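Signal recognition particle 54 kDa protein (Aeropyrum pernix, PDB 7EPK) belongs to the SRP54 family of the signal recognition particle, joining an N-terminal helical bundle, a P-loop NTPase-type domain and a C-terminal signal peptide binding domain. Local coordinates at residues Ala37-Lys42 and Gly254-Ala259; Ile241-Met246 and Ala264-Ile269; Glu311-Ala316 and Gln347-Ala352; Arg331-Met336 and Arg372-Ile377. All blocks are in the same frame, centred on the assembly; numbering follows the deposited sequence.

Contact 1: Ala37-Lys42 and Gly254-Ala259; sequences ADVNVK and GALTAA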
loop_
_atom_site.group_PDB
_atom_site.type_symbol
_atom_site.label_atom_id
_atom_site.label_comp_id
_atom_site.label_asym_id
_atom_site.label_seq_id
_atom_site.Cartn_x
_atom_site.Cartn_y
_atom_site.Cartn_z
ATOM N N ALA A 37 20.542 -0.568 -9.041
ATOM C CA ALA A 37 19.301 -1.282 -9.440
ATOM C C ALA A 37 18.698 -0.641 -10.713
ATOM O O ALA A 37 17.541 -0.958 -11.063
ATOM C CB ALA A 37 18.327 -1.288 -8.283
ATOM N N ASP A 38 19.478 0.216 -11.390
ATOM C CA ASP A 38 19.224 0.817 -12.732
ATOM C C ASP A 38 18.216 1.959 -12.575
ATOM O O ASP A 38 18.609 3.146 -12.669
ATOM C CB ASP A 38 18.804 -0.244 -13.763
ATOM C CG ASP A 38 19.739 -0.309 -14.964
ATOM O OD1 ASP A 38 20.615 -1.215 -14.984
ATOM O OD2 ASP A 38 19.598 0.554 -15.861
ATOM N N VAL A 39 16.961 1.602 -12.335
ATOM C CA VAL A 39 15.857 2.564 -12.057
ATOM C C VAL A 39 15.771 3.575 -13.201
ATOM O O VAL A 39 14.857 3.405 -14.049
ATOM C CB VAL A 39 16.007 3.244 -10.689
ATOM C CG1 VAL A 39 14.861 4.199 -10.419
ATOM C CG2 VAL A 39 16.064 2.204 -9.587
ATOM N N ASN A 40 16.652 4.580 -13.222
ATOM C CA ASN A 40 16.648 5.637 -14.266
ATOM C C ASN A 40 17.071 6.937 -13.594
ATOM O O ASN A 40 16.307 7.442 -12.765
ATOM C CB ASN A 40 15.287 5.794 -14.964
ATOM C CG ASN A 40 15.344 6.540 -16.282
ATOM O OD1 ASN A 40 16.149 7.457 -16.471
ATOM N ND2 ASN A 40 14.468 6.164 -17.203
ATOM N N VAL A 41 18.255 7.430 -13.947
ATOM C CA VAL A 41 18.835 8.687 -13.400
ATOM C C VAL A 41 17.707 9.709 -13.237
ATOM O O VAL A 41 17.599 10.240 -12.126
ATOM C CB VAL A 41 20.005 9.218 -14.249
ATOM C CG1 VAL A 41 19.949 8.735 -15.688
ATOM C CG2 VAL A 41 20.108 10.734 -14.198
ATOM N N LYS A 42 16.891 9.955 -14.269
ATOM C CA LYS A 42 15.813 10.989 -14.226
ATOM C C LYS A 42 14.820 10.647 -13.101
ATOM O O LYS A 42 14.349 11.577 -12.398
ATOM C CB LYS A 42 15.096 11.154 -15.577
ATOM C CG LYS A 42 14.278 9.964 -16.079
ATOM C CD LYS A 42 13.644 10.172 -17.459
ATOM C CE LYS A 42 12.128 10.193 -17.452
ATOM N NZ LYS A 42 11.599 11.353 -16.701
ATOM N N GLY A 254 14.081 -1.141 -13.749
ATOM C CA GLY A 254 13.573 -0.994 -15.130
ATOM C C GLY A 254 12.068 -1.194 -15.203
ATOM O O GLY A 254 11.401 -0.528 -16.017
ATOM N N ALA A 255 11.537 -2.092 -14.385
ATOM C CA ALA A 255 10.083 -2.237 -14.171
ATOM C C ALA A 255 9.431 -0.848 -14.188
ATOM O O ALA A 255 8.558 -0.601 -15.060
ATOM C CB ALA A 255 9.830 -2.947 -12.861
ATOM N N LEU A 256 9.844 0.042 -13.272
ATOM C CA LEU A 256 9.092 1.299 -12.990
ATOM C C LEU A 256 9.428 2.384 -14.031
ATOM O O LEU A 256 8.891 3.507 -13.907
ATOM C CB LEU A 256 9.340 1.744 -11.547
ATOM C CG LEU A 256 10.791 1.951 -11.157
ATOM C CD1 LEU A 256 11.426 2.996 -12.050
ATOM C CD2 LEU A 256 10.881 2.350 -9.698
ATOM N N THR A 257 10.254 2.051 -15.031
ATOM C CA THR A 257 10.435 2.849 -16.273
ATOM C C THR A 257 9.287 2.510 -17.229
ATOM O O THR A 257 8.637 3.456 -17.729
ATOM C CB THR A 257 11.805 2.622 -16.932
ATOM O OG1 THR A 257 12.758 2.136 -15.981
ATOM C CG2 THR A 257 12.345 3.892 -17.556
ATOM N N ALA A 258 9.042 1.214 -17.457
ATOM C CA ALA A 258 7.938 0.689 -18.302
ATOM C C ALA A 258 6.592 1.072 -17.672
ATOM O O ALA A 258 5.655 1.467 -18.424
ATOM C CB ALA A 258 8.066 -0.809 -18.481
ATOM N N ALA A 259 6.513 0.991 -16.336
ATOM C CA ALA A 259 5.374 1.482 -15.530
ATOM C C ALA A 259 5.015 2.899 -15.976
ATOM O O ALA A 259 3.831 3.155 -16.309
ATOM C CB ALA A 259 5.752 1.459 -14.083
#
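The backbones of V39 and G254 come together with their CA atoms 5.2 Å apart, where the loop ahead of helix 41-57 meets the chain near the N-terminal part of helix 255-262. This is a join between the two N-terminal parts of an SRP54 protein, the helical bundle and the P-loop NTPase-type domain, and most of the residues that touch are buried. T257 carries the polar part. Its CB points at the loop, and its OG1 lies 3.1 Å from V39 O across the contact and 3.0 Å from G254 O one turn back in its own segment. G254 O is in any case met by the backbone amides of T257 and A258. V39 takes its CB away from the other segment, but with CG1 anti to the backbone N (chi1 -179°) that methyl still comes back to L256, 4.0 Å from CD1. Around this apolar pair, L256 also touches L43 of helix 41-57 and F82. A37 O accepts a hydrogen bond from R251 NE, a second link between loop and NTPase domain. N40 occupies the N-cap of helix 41-57, its OD1 accepting a weak bond from K42 N at 3.4 Å. The same amide group crosses T257 at about a right angle, presenting its other branch, ND2, to the methyl CG2 of T257.

Contact 2: Ile241-Met246 and Ala264-Ile269; sequences IIVTKM and ARIKFI. With GDP (guanosine-5'-diphosphate), chain B.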
loop_
_atom_site.group_PDB
_atom_site.type_symbol
_atom_site.label_atom_id
_atom_site.label_comp_id
_atom_site.label_asym_id
_atom_site.label_seq_id
_atom_site.Cartn_x
_atom_site.Cartn_y
_atom_site.Cartn_z
ATOM N N ILE A 241 1.573 -4.723 -15.697
ATOM C CA ILE A 241 2.986 -5.179 -15.840
ATOM C C ILE A 241 3.254 -6.203 -14.751
ATOM O O ILE A 241 2.865 -5.989 -13.595
ATOM C CB ILE A 241 4.005 -4.025 -15.791
ATOM C CG1 ILE A 241 3.876 -3.139 -17.035
ATOM C CG2 ILE A 241 5.420 -4.561 -15.620
ATOM C CD1 ILE A 241 4.678 -1.868 -16.995
ATOM N N ILE A 242 3.894 -7.293 -15.138
ATOM C CA ILE A 242 4.278 -8.391 -14.220
ATOM C C ILE A 242 5.781 -8.518 -14.392
ATOM O O ILE A 242 6.217 -8.576 -15.545
ATOM C CB ILE A 242 3.519 -9.693 -14.539
ATOM C CG1 ILE A 242 2.006 -9.507 -14.396
ATOM C CG2 ILE A 242 4.046 -10.808 -13.655
ATOM C CD1 ILE A 242 1.162 -10.710 -14.758
ATOM N N VAL A 243 6.535 -8.490 -13.298
ATOM C CA VAL A 243 8.018 -8.481 -13.370
ATOM C C VAL A 243 8.533 -9.816 -12.828
ATOM O O VAL A 243 8.271 -10.111 -11.636
ATOM C CB VAL A 243 8.614 -7.262 -12.642
ATOM C CG1 VAL A 243 10.130 -7.247 -12.726
ATOM C CG2 VAL A 243 8.063 -5.963 -13.200
ATOM N N THR A 244 9.236 -10.564 -13.688
ATOM C CA THR A 244 9.771 -11.926 -13.431
ATOM C C THR A 244 11.265 -11.872 -13.076
ATOM O O THR A 244 11.925 -10.893 -13.462
ATOM C CB THR A 244 9.573 -12.812 -14.666
ATOM O OG1 THR A 244 10.283 -12.185 -15.735
ATOM C CG2 THR A 244 8.115 -13.003 -15.020
ATOM N N LYS A 245 11.775 -12.914 -12.408
ATOM C CA LYS A 245 13.217 -13.115 -12.100
ATOM C C LYS A 245 13.682 -12.038 -11.103
ATOM O O LYS A 245 14.674 -11.317 -11.381
ATOM C CB LYS A 245 14.022 -13.136 -13.401
ATOM C CG LYS A 245 13.630 -14.242 -14.370
ATOM C CD LYS A 245 14.571 -14.364 -15.545
ATOM C CE LYS A 245 14.530 -15.728 -16.201
ATOM N NZ LYS A 245 13.245 -15.934 -16.903
ATOM N N MET A 246 12.970 -11.947 -9.975
ATOM C CA MET A 246 13.334 -11.160 -8.770
ATOM C C MET A 246 13.863 -12.136 -7.715
ATOM O O MET A 246 13.358 -12.107 -6.570
ATOM C CB MET A 246 12.110 -10.413 -8.237
ATOM C CG MET A 246 11.636 -9.325 -9.177
ATOM S SD MET A 246 12.641 -7.844 -8.966
ATOM C CE MET A 246 11.660 -6.653 -9.873
ATOM N N ALA A 264 1.070 2.155 -16.600
ATOM C CA ALA A 264 0.511 0.857 -16.148
ATOM C C ALA A 264 1.082 0.502 -14.786
ATOM O O ALA A 264 2.227 0.854 -14.514
ATOM C CB ALA A 264 0.826 -0.249 -17.118
ATOM N N ARG A 265 0.298 -0.209 -13.987
ATOM C CA ARG A 265 0.680 -0.595 -12.617
ATOM C C ARG A 265 1.417 -1.927 -12.725
ATOM O O ARG A 265 1.116 -2.748 -13.626
ATOM C CB ARG A 265 -0.527 -0.695 -11.673
ATOM C CG ARG A 265 -1.810 -0.064 -12.197
ATOM C CD ARG A 265 -3.008 -0.322 -11.303
ATOM N NE ARG A 265 -4.245 -0.230 -12.070
ATOM C CZ ARG A 265 -5.465 -0.387 -11.570
ATOM N NH1 ARG A 265 -5.626 -0.641 -10.281
ATOM N NH2 ARG A 265 -6.520 -0.280 -12.364
ATOM N N ILE A 266 2.357 -2.122 -11.824
ATOM C CA ILE A 266 3.007 -3.431 -11.607
ATOM C C ILE A 266 2.099 -4.207 -10.658
ATOM O O ILE A 266 2.010 -3.815 -9.477
ATOM C CB ILE A 266 4.421 -3.217 -11.064
ATOM C CG1 ILE A 266 5.268 -2.474 -12.098
ATOM C CG2 ILE A 266 5.046 -4.533 -10.631
ATOM C CD1 ILE A 266 6.601 -2.013 -11.563
ATOM N N LYS A 267 1.433 -5.248 -11.158
ATOM C CA LYS A 267 0.407 -5.992 -10.397
ATOM C C LYS A 267 1.031 -7.185 -9.677
ATOM O O LYS A 267 0.505 -7.569 -8.627
ATOM C CB LYS A 267 -0.709 -6.420 -11.340
ATOM C CG LYS A 267 -1.535 -5.276 -11.918
ATOM C CD LYS A 267 -3.032 -5.553 -11.944
ATOM C CE LYS A 267 -3.378 -6.997 -12.268
ATOM N NZ LYS A 267 -4.782 -7.124 -12.722
ATOM N N PHE A 268 2.092 -7.773 -10.222
ATOM C CA PHE A 268 2.656 -9.051 -9.715
ATOM C C PHE A 268 4.161 -9.096 -9.943
ATOM O O PHE A 268 4.641 -8.606 -10.993
ATOM C CB PHE A 268 1.997 -10.255 -10.395
ATOM C CG PHE A 268 0.572 -10.487 -9.969
ATOM C CD1 PHE A 268 0.288 -11.149 -8.784
ATOM C CD2 PHE A 268 -0.479 -10.035 -10.749
ATOM C CE1 PHE A 268 -1.024 -11.335 -8.378
ATOM C CE2 PHE A 268 -1.790 -10.232 -10.347
ATOM C CZ PHE A 268 -2.062 -10.873 -9.159
ATOM N N ILE A 269 4.859 -9.679 -8.965
ATOM C CA ILE A 269 6.337 -9.865 -8.955
ATOM C C ILE A 269 6.590 -11.362 -9.118
ATOM O O ILE A 269 5.929 -12.162 -8.406
ATOM C CB ILE A 269 6.958 -9.278 -7.660
ATOM C CG1 ILE A 269 7.716 -7.968 -7.894
ATOM C CG2 ILE A 269 7.864 -10.284 -6.948
ATOM C CD1 ILE A 269 7.244 -7.158 -9.071
HETATM P PB GDP B . 8.422 -17.494 -22.110
HETATM O O1B GDP B . 9.173 -17.792 -23.389
HETATM O O2B GDP B . 8.208 -16.001 -21.944
HETATM O O3B GDP B . 7.147 -18.296 -21.900
HETATM O O3A GDP B . 9.335 -17.927 -20.859
HETATM P PA GDP B . 9.168 -19.304 -20.008
HETATM O O1A GDP B . 9.350 -20.429 -21.017
HETATM O O2A GDP B . 8.017 -19.243 -19.032
HETATM O "O5'" GDP B . 10.438 -19.353 -19.034
HETATM C "C5'" GDP B . 11.766 -19.019 -19.480
HETATM C "C4'" GDP B . 12.701 -19.237 -18.303
HETATM O "O4'" GDP B . 12.398 -18.272 -17.287
HETATM C "C3'" GDP B . 12.478 -20.606 -17.667
HETATM O "O3'" GDP B . 13.740 -21.226 -17.435
HETATM C "C2'" GDP B . 11.720 -20.335 -16.376
HETATM O "O2'" GDP B . 12.003 -21.343 -15.395
HETATM C "C1'" GDP B . 12.219 -18.927 -16.010
HETATM N N9 GDP B . 11.409 -18.055 -15.076
HETATM C C8 GDP B . 10.177 -17.542 -15.271
HETATM N N7 GDP B . 9.776 -16.769 -14.223
HETATM C C5 GDP B . 10.781 -16.758 -13.347
HETATM C C6 GDP B . 11.021 -16.139 -12.042
HETATM O O6 GDP B . 10.145 -15.437 -11.509
HETATM N N1 GDP B . 12.187 -16.375 -11.429
HETATM C C2 GDP B . 13.142 -17.153 -11.978
HETATM N N2 GDP B . 14.304 -17.336 -11.302
HETATM N N3 GDP B . 12.988 -17.756 -13.186
HETATM C C4 GDP B . 11.845 -17.596 -13.900
#
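I241 and V243 pair with the strand of R265, K267 and F268 in parallel register, the two strands of a beta-alpha-beta unit in the P-loop NTPase-type sheet. I241 is held through both its backbone N and its O: the N donates to R265 O at 2.9 Å, the O accepts from K267 N at 2.9 Å. Two residues on, V243 N donates to F268 O at 3.0 Å (160° at the hydrogen). Side chains then sort by face. I242 and F268 lie side by side, pointing the same way, with I242 CG2 3.9 Å from F268 CB; helix 109-122 covers them, and Y119 meets the F268 ring edge-to-face. On the other face the I241 and I266 side chains cross, CG2 near CG1, and V243 CB meets I269 CD1 at 3.8 Å, under the connecting helix 255-262. K267 reaches beyond the pair to a salt bridge with E212. At the end of the strand, T244 OG1 is hydrogen-bonded to S107 and I217, and the chain then turns to GDP. There K245 lays its CG over the face of the guanine, near N3 and C2, while its backbone N donates to GDP O6 at 3.1 Å, nearly straight at 166°.

Contact 3: Glu311-Ala316 and Gln347-Ala352; sequences ELDRAA and QMLPGA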
loop_
_atom_site.group_PDB
_atom_site.type_symbol
_atom_site.label_atom_id
_atom_site.label_comp_id
_atom_site.label_asym_id
_atom_site.label_seq_id
_atom_site.Cartn_x
_atom_site.Cartn_y
_atom_site.Cartn_z
ATOM N N GLU A 311 -1.721 15.308 21.158
ATOM C CA GLU A 311 -3.173 15.608 21.319
ATOM C C GLU A 311 -3.530 15.577 22.811
ATOM O O GLU A 311 -4.212 16.502 23.273
ATOM C CB GLU A 311 -4.066 14.642 20.537
ATOM C CG GLU A 311 -4.508 15.175 19.185
ATOM C CD GLU A 311 -5.512 16.314 19.223
ATOM O OE1 GLU A 311 -6.693 16.089 18.859
ATOM O OE2 GLU A 311 -5.111 17.429 19.603
ATOM N N LEU A 312 -3.066 14.568 23.549
ATOM C CA LEU A 312 -3.276 14.500 25.018
ATOM C C LEU A 312 -2.569 15.680 25.691
ATOM O O LEU A 312 -3.187 16.291 26.573
ATOM C CB LEU A 312 -2.758 13.166 25.555
ATOM C CG LEU A 312 -3.061 12.897 27.026
ATOM C CD1 LEU A 312 -4.560 12.861 27.284
ATOM C CD2 LEU A 312 -2.422 11.600 27.485
ATOM N N ASP A 313 -1.334 15.984 25.275
ATOM C CA ASP A 313 -0.533 17.149 25.740
ATOM C C ASP A 313 -1.399 18.411 25.725
ATOM O O ASP A 313 -1.518 19.055 26.792
ATOM C CB ASP A 313 0.708 17.357 24.866
ATOM C CG ASP A 313 1.680 18.396 25.400
ATOM O OD1 ASP A 313 1.535 19.580 25.015
ATOM O OD2 ASP A 313 2.575 18.013 26.193
ATOM N N ARG A 314 -1.961 18.748 24.559
ATOM C CA ARG A 314 -2.810 19.952 24.374
ATOM C C ARG A 314 -4.059 19.812 25.256
ATOM O O ARG A 314 -4.429 20.795 25.901
ATOM C CB ARG A 314 -3.160 20.161 22.896
ATOM C CG ARG A 314 -4.159 21.285 22.663
ATOM C CD ARG A 314 -4.080 21.885 21.275
ATOM N NE ARG A 314 -4.714 21.039 20.278
ATOM C CZ ARG A 314 -6.026 20.942 20.081
ATOM N NH1 ARG A 314 -6.876 21.628 20.828
ATOM N NH2 ARG A 314 -6.487 20.142 19.133
ATOM N N ALA A 315 -4.662 18.625 25.310
ATOM C CA ALA A 315 -5.937 18.374 26.021
ATOM C C ALA A 315 -5.753 18.622 27.522
ATOM O O ALA A 315 -6.606 19.315 28.103
ATOM C CB ALA A 315 -6.418 16.975 25.748
ATOM N N ALA A 316 -4.693 18.063 28.116
ATOM C CA ALA A 316 -4.275 18.309 29.518
ATOM C C ALA A 316 -3.880 19.778 29.669
ATOM O O ALA A 316 -4.420 20.444 30.567
ATOM C CB ALA A 316 -3.132 17.410 29.905
ATOM N N GLN A 347 5.901 8.020 29.564
ATOM C CA GLN A 347 4.833 8.983 29.956
ATOM C C GLN A 347 5.137 10.353 29.324
ATOM O O GLN A 347 4.266 10.861 28.587
ATOM C CB GLN A 347 4.764 9.073 31.483
ATOM C CG GLN A 347 3.352 9.157 32.040
ATOM C CD GLN A 347 2.650 10.451 31.706
ATOM O OE1 GLN A 347 3.273 11.484 31.462
ATOM N NE2 GLN A 347 1.327 10.404 31.711
ATOM N N MET A 348 6.336 10.894 29.611
ATOM C CA MET A 348 6.938 12.174 29.121
ATOM C C MET A 348 5.858 13.161 28.661
ATOM O O MET A 348 5.838 13.466 27.447
ATOM C CB MET A 348 7.915 11.946 27.957
ATOM C CG MET A 348 8.832 10.737 28.114
ATOM S SD MET A 348 10.011 10.812 29.505
ATOM C CE MET A 348 11.371 11.708 28.757
ATOM N N LEU A 349 5.033 13.661 29.595
ATOM C CA LEU A 349 3.922 14.619 29.326
ATOM C C LEU A 349 3.906 15.703 30.409
ATOM O O LEU A 349 3.762 15.384 31.588
ATOM C CB LEU A 349 2.599 13.839 29.298
ATOM C CG LEU A 349 1.757 13.937 28.021
ATOM C CD1 LEU A 349 1.687 15.364 27.491
ATOM C CD2 LEU A 349 2.274 12.988 26.945
ATOM N N PRO A 350 4.078 17.006 30.064
ATOM C CA PRO A 350 3.944 18.093 31.039
ATOM C C PRO A 350 2.547 18.118 31.679
ATOM O O PRO A 350 2.450 17.835 32.865
ATOM C CB PRO A 350 4.205 19.385 30.237
ATOM C CG PRO A 350 4.941 18.924 28.997
ATOM C CD PRO A 350 4.464 17.508 28.736
ATOM N N GLY A 351 1.518 18.428 30.878
ATOM C CA GLY A 351 0.111 18.518 31.309
ATOM C C GLY A 351 -0.334 17.248 32.010
ATOM O O GLY A 351 -0.578 17.315 33.221
ATOM N N ALA A 352 -0.382 16.129 31.281
ATOM C CA ALA A 352 -0.952 14.827 31.720
ATOM C C ALA A 352 -0.306 14.327 33.026
ATOM O O ALA A 352 -1.024 13.670 33.816
ATOM C CB ALA A 352 -0.807 13.803 30.618
#
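D313 of the long helix 293-320 lies against L349 and P350, where the short helix 350-356 begins; segment 347-352 belongs to the signal peptide binding (M) domain of SRP54 and packs here on the long helix. CB of D313 meets L349 CD1 at 3.4 Å. With CG anti to the backbone N (chi1 -171°), the side chain runs on past the same methyl, which also neighbours CG. At the tip, OD2 reaches both L349 CD1 and P350 CD, the latter at 3.2 Å. These are contacts with carbon; no hydrogen bond joins the two segments. L349 is the N-cap residue, and a carboxylate beside the start of a helix would probably be favoured by its dipole. One turn along, A316 has its CB toward the short helix, and the CA atoms of A316 and G351 are 4.7 Å apart. G351 carries no CB, which lets A316 CB settle on the backbone itself, 3.5 Å from G351 C. L312 extends the apolar side, CD2 touching A352 CB, and is backed by M336 of helix 326-337 and by L342; A352 also touches L363. The next backbone atom along is met too: A316 CB stands 3.3 Å from A352 N.

Contact 4: Arg331-Met336 and Arg372-Ile377; sequences RQLRAM and RWMAII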
loop_
_atom_site.group_PDB
_atom_site.type_symbol
_atom_site.label_atom_id
_atom_site.label_comp_id
_atom_site.label_asym_id
_atom_site.label_seq_id
_atom_site.Cartn_x
_atom_site.Cartn_y
_atom_site.Cartn_z
ATOM N N ARG A 331 -11.727 15.698 22.452
ATOM C CA ARG A 331 -10.383 15.518 21.845
ATOM C C ARG A 331 -9.518 14.730 22.826
ATOM O O ARG A 331 -8.720 13.875 22.363
ATOM C CB ARG A 331 -9.722 16.862 21.515
ATOM C CG ARG A 331 -10.258 17.530 20.257
ATOM C CD ARG A 331 -9.423 18.729 19.834
ATOM N NE ARG A 331 -10.167 19.594 18.920
ATOM C CZ ARG A 331 -10.871 20.668 19.275
ATOM N NH1 ARG A 331 -11.532 21.359 18.359
ATOM N NH2 ARG A 331 -10.912 21.053 20.540
ATOM N N GLN A 332 -9.677 15.036 24.121
ATOM C CA GLN A 332 -8.996 14.360 25.253
ATOM C C GLN A 332 -9.340 12.868 25.230
ATOM O O GLN A 332 -8.409 12.069 25.274
ATOM C CB GLN A 332 -9.411 15.004 26.572
ATOM C CG GLN A 332 -8.668 14.448 27.781
ATOM C CD GLN A 332 -9.177 15.075 29.052
ATOM O OE1 GLN A 332 -9.115 16.294 29.227
ATOM N NE2 GLN A 332 -9.725 14.237 29.920
ATOM N N LEU A 333 -10.623 12.515 25.132
ATOM C CA LEU A 333 -11.087 11.101 25.161
ATOM C C LEU A 333 -10.542 10.386 23.926
ATOM O O LEU A 333 -9.883 9.336 24.105
ATOM C CB LEU A 333 -12.618 11.038 25.217
ATOM C CG LEU A 333 -13.254 11.658 26.464
ATOM C CD1 LEU A 333 -14.758 11.838 26.301
ATOM C CD2 LEU A 333 -12.942 10.836 27.698
ATOM N N ARG A 334 -10.784 10.934 22.727
ATOM C CA ARG A 334 -10.258 10.371 21.453
ATOM C C ARG A 334 -8.783 10.013 21.647
ATOM O O ARG A 334 -8.414 8.876 21.369
ATOM C CB ARG A 334 -10.387 11.344 20.284
ATOM C CG ARG A 334 -9.830 10.791 18.975
ATOM C CD ARG A 334 -10.034 11.706 17.775
ATOM N NE ARG A 334 -8.815 11.845 16.983
ATOM C CZ ARG A 334 -7.694 12.448 17.394
ATOM N NH1 ARG A 334 -7.602 12.979 18.607
ATOM N NH2 ARG A 334 -6.653 12.512 16.580
ATOM N N ALA A 335 -7.994 10.964 22.148
ATOM C CA ALA A 335 -6.536 10.834 22.384
ATOM C C ALA A 335 -6.257 9.670 23.345
ATOM O O ALA A 335 -5.422 8.802 23.009
ATOM C CB ALA A 335 -5.974 12.145 22.902
ATOM N N MET A 336 -6.932 9.654 24.493
ATOM C CA MET A 336 -6.755 8.635 25.564
ATOM C C MET A 336 -7.114 7.240 25.030
ATOM O O MET A 336 -6.301 6.296 25.224
ATOM C CB MET A 336 -7.646 8.961 26.765
ATOM C CG MET A 336 -7.226 10.204 27.501
ATOM S SD MET A 336 -8.462 10.656 28.713
ATOM C CE MET A 336 -8.041 9.490 30.004
ATOM N N ARG A 372 -18.633 5.953 25.562
ATOM C CA ARG A 372 -20.037 6.358 25.842
ATOM C C ARG A 372 -20.068 7.886 25.881
ATOM O O ARG A 372 -20.971 8.493 25.272
ATOM C CB ARG A 372 -20.556 5.784 27.173
ATOM C CG ARG A 372 -20.947 4.306 27.168
ATOM C CD ARG A 372 -21.772 3.928 28.400
ATOM N NE ARG A 372 -21.162 4.305 29.680
ATOM C CZ ARG A 372 -20.292 3.566 30.370
ATOM N NH1 ARG A 372 -19.906 2.383 29.919
ATOM N NH2 ARG A 372 -19.794 4.024 31.504
ATOM N N TRP A 373 -19.097 8.478 26.580
ATOM C CA TRP A 373 -18.958 9.945 26.728
ATOM C C TRP A 373 -18.808 10.589 25.352
ATOM O O TRP A 373 -19.410 11.656 25.152
ATOM C CB TRP A 373 -17.790 10.263 27.655
ATOM C CG TRP A 373 -18.157 10.074 29.088
ATOM C CD1 TRP A 373 -19.283 9.473 29.567
ATOM C CD2 TRP A 373 -17.391 10.476 30.236
ATOM N NE1 TRP A 373 -19.278 9.480 30.933
ATOM C CE2 TRP A 373 -18.127 10.084 31.375
ATOM C CE3 TRP A 373 -16.159 11.122 30.424
ATOM C CZ2 TRP A 373 -17.672 10.336 32.674
ATOM C CZ3 TRP A 373 -15.712 11.371 31.708
ATOM C CH2 TRP A 373 -16.460 10.980 32.818
ATOM N N MET A 374 -18.074 9.948 24.435
ATOM C CA MET A 374 -17.866 10.476 23.065
ATOM C C MET A 374 -19.204 10.438 22.310
ATOM O O MET A 374 -19.568 11.467 21.711
ATOM C CB MET A 374 -16.734 9.748 22.329
ATOM C CG MET A 374 -15.336 10.326 22.687
ATOM S SD MET A 374 -13.865 9.466 21.991
ATOM C CE MET A 374 -14.362 9.389 20.271
ATOM N N ALA A 375 -19.968 9.352 22.415
ATOM C CA ALA A 375 -21.302 9.192 21.774
ATOM C C ALA A 375 -22.237 10.298 22.263
ATOM O O ALA A 375 -22.947 10.890 21.427
ATOM C CB ALA A 375 -21.873 7.832 22.093
ATOM N N ILE A 376 -22.225 10.522 23.584
ATOM C CA ILE A 376 -22.986 11.583 24.312
ATOM C C ILE A 376 -22.711 12.932 23.642
ATOM O O ILE A 376 -23.670 13.579 23.242
ATOM C CB ILE A 376 -22.594 11.623 25.807
ATOM C CG1 ILE A 376 -23.054 10.386 26.587
ATOM C CG2 ILE A 376 -23.078 12.914 26.450
ATOM C CD1 ILE A 376 -24.471 10.462 27.090
ATOM N N ILE A 377 -21.438 13.341 23.581
ATOM C CA ILE A 377 -20.994 14.665 23.049
ATOM C C ILE A 377 -21.474 14.771 21.597
ATOM O O ILE A 377 -22.000 15.822 21.196
ATOM C CB ILE A 377 -19.464 14.840 23.176
ATOM C CG1 ILE A 377 -18.997 14.835 24.633
ATOM C CG2 ILE A 377 -19.012 16.119 22.497
ATOM C CD1 ILE A 377 -17.523 14.679 24.780
#
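Two helices of the C-terminal domain, 326-337 and 367-379, pack through L333 on one and W373, M374 and I377 on the other. Their short segments run roughly antiparallel, with an angle of 146° between directions and axes 9.9 Å apart at closest approach, so side chains rather than backbones fill the interface. L333 points into it and does most of the touching. Its CB lies 3.8 Å from M374 CG, the two side chains sliding past each other in opposite directions. Further out, its CD1 presses on W373 CB at 3.7 Å and on I377 CD1 at 4.2 Å, so one methyl is shared between successive turns of the opposing helix. This belongs to the helical signal peptide binding domain of SRP54, often called the M domain, a family grouped with helix-turn-helix folds. L365, from a loop, touches both L333 and W373. W373 lies at about a right angle to L333, which approaches the indole obliquely through CD2; CG anti to the carbonyl carbon (chi1 -78°) carries the ring beyond L333 toward helix 409-423. There it meets the ring of Y416, the planes about 55° apart, and the hydroxyl of Y416 takes a hydrogen bond from Q332 NE2, tying a third helix to both. M374 is also touched by Y330 and R337 of helix 326-337. Its extended chi2 carries SD on to R334, where it lies 3.5 Å from R334 N; the chain bends only beyond the sulfur, at CE.

Overall arrangement
The four contacts fall into two pairs at the two ends of an elongated chain. Contacts 1 and 2 have centres 13 Å apart and share helix 255-262: A255 CB lies 3.5 Å from V243 CG2, so the helix that meets the bundle loop in contact 1 also covers the strand pair of contact 2, whose T244 and K245 belong to the GDP pocket. Contacts 3 and 4, 16 Å apart between centres, are likewise interleaved along the chain; A315 CB packs on Q332 CB at 3.7 Å. The pairs themselves do not touch: contacts 2 and 4 are about 30 Å apart at their nearest atoms, lying on opposite sides of the chain's centre.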